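Local atomic coordinates of glucoamylase (PDB entry 1LF6), a protein that hydrolyses terminal alpha-1,4-linked glucose residues from the non-reducing ends of starch-type chains, and probably also cleaves isomaltose. Residues N300-L305 with N350-A355. Residues are numbered along the deposited sequence; the frame is centred on the assembly and turned at random.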
# COMPACT_ATOMS: atom_id res chain seq x y z
N ASN A 300 -3.73 -2.65 13.91
CA ASN A 300 -2.64 -2.31 13.00
C ASN A 300 -3.22 -2.08 11.60
O ASN A 300 -2.91 -1.07 10.96
CB ASN A 300 -1.59 -3.44 12.95
CG ASN A 300 -0.32 -3.03 12.20
OD1 ASN A 300 0.11 -3.70 11.27
ND2 ASN A 300 0.28 -1.92 12.63
N SER A 301 -4.06 -3.00 11.14
CA SER A 301 -4.67 -2.88 9.82
C SER A 301 -5.49 -1.60 9.68
O SER A 301 -5.37 -0.89 8.69
CB SER A 301 -5.57 -4.09 9.53
OG SER A 301 -4.82 -5.30 9.55
N MET A 302 -6.31 -1.30 10.69
CA MET A 302 -7.14 -0.11 10.63
C MET A 302 -6.35 1.20 10.61
O MET A 302 -6.76 2.16 9.96
CB MET A 302 -8.16 -0.10 11.77
CG MET A 302 -9.24 -1.18 11.65
SD MET A 302 -10.00 -1.26 10.02
CE MET A 302 -10.61 0.43 9.82
N MET A 303 -5.22 1.25 11.30
CA MET A 303 -4.41 2.46 11.31
C MET A 303 -3.74 2.62 9.95
O MET A 303 -3.69 3.73 9.39
CB MET A 303 -3.33 2.38 12.40
CG MET A 303 -3.90 2.23 13.81
SD MET A 303 -2.67 2.37 15.12
CE MET A 303 -3.10 3.89 15.76
N ILE A 304 -3.24 1.52 9.41
CA ILE A 304 -2.60 1.54 8.10
C ILE A 304 -3.58 2.08 7.07
O ILE A 304 -3.22 2.92 6.25
CB ILE A 304 -2.12 0.12 7.69
CG1 ILE A 304 -0.92 -0.29 8.54
CG2 ILE A 304 -1.75 0.10 6.20
CD1 ILE A 304 -0.42 -1.69 8.25
N LEU A 305 -4.83 1.61 7.11
CA LEU A 305 -5.84 2.08 6.16
C LEU A 305 -6.07 3.56 6.40
O LEU A 305 -6.07 4.37 5.47
CB LEU A 305 -7.15 1.30 6.34
CG LEU A 305 -7.08 -0.20 6.04
CD1 LEU A 305 -8.46 -0.81 6.20
CD2 LEU A 305 -6.55 -0.43 4.62
N ASN A 350 -15.35 -0.86 3.21
CA ASN A 350 -16.07 -1.90 3.92
C ASN A 350 -15.40 -2.23 5.25
O ASN A 350 -16.08 -2.57 6.23
CB ASN A 350 -16.18 -3.16 3.05
CG ASN A 350 -17.20 -3.00 1.94
OD1 ASN A 350 -18.21 -2.32 2.12
ND2 ASN A 350 -16.95 -3.64 0.81
N ALA A 351 -14.07 -2.14 5.29
CA ALA A 351 -13.33 -2.40 6.53
C ALA A 351 -13.64 -1.27 7.51
O ALA A 351 -13.88 -1.52 8.69
CB ALA A 351 -11.84 -2.47 6.25
N PHE A 352 -13.63 -0.03 7.03
CA PHE A 352 -13.94 1.10 7.90
C PHE A 352 -15.35 0.92 8.48
O PHE A 352 -15.58 1.19 9.65
CB PHE A 352 -13.87 2.42 7.12
CG PHE A 352 -12.48 2.96 6.97
CD1 PHE A 352 -11.66 3.16 8.08
CD2 PHE A 352 -11.98 3.30 5.71
CE1 PHE A 352 -10.37 3.69 7.94
CE2 PHE A 352 -10.70 3.84 5.56
CZ PHE A 352 -9.89 4.03 6.68
N ILE A 353 -16.28 0.46 7.65
CA ILE A 353 -17.65 0.24 8.11
C ILE A 353 -17.67 -0.81 9.21
O ILE A 353 -18.23 -0.59 10.28
CB ILE A 353 -18.57 -0.24 6.96
CG1 ILE A 353 -18.70 0.85 5.90
CG2 ILE A 353 -19.94 -0.61 7.52
CD1 ILE A 353 -19.29 2.14 6.43
N ALA A 354 -17.03 -1.95 8.94
CA ALA A 354 -16.97 -3.04 9.89
C ALA A 354 -16.31 -2.64 11.20
O ALA A 354 -16.64 -3.18 12.27
CB ALA A 354 -16.21 -4.21 9.28
N ALA A 355 -15.38 -1.69 11.12
CA ALA A 355 -14.65 -1.21 12.29
C ALA A 355 -15.39 -0.10 13.04
O ALA A 355 -15.03 0.24 14.16
CB ALA A 355 -13.27 -0.72 11.86
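Met302 and Phe352 slide past one another in opposite directions, each bringing the end of its side chain against the other segment, and this exchange lies at the centre of a contact made by apolar side chains, with no hydrogen bond across it. The thioether chain of Met302 is bent at both chi2 (-48°) and chi3 (-57°), which brings the methyl CE obliquely against the Phe352 ring, 3.4 Å from CD1. Met302 CE also lies 3.5 Å from Ala355 CB, and Met302 SD 3.8 Å from the same atom, so the small alanine accommodates the methionine tip. One turn further along, Leu305 CD1 meets Ala351 CB at 3.8 Å, and Leu305 CB meets the far end of the phenylalanine, Phe352 CZ, at 3.9 Å. Replacing Met302 by alanine removes the bent thioether, which would probably open a gap between Phe352 and Ala355. Tyr283 of helix 269-284 touches both Met302 and Phe352, and Val660 of helix 653-668 also packs on Met302. The axes of segments 300-305 and 350-355 approach to 10.7 Å and cross at -128°, joining helices 296-306 and 342-355 within the family 15 region of this (alpha/alpha)-barrel enzyme, away from the probable catalytic residues.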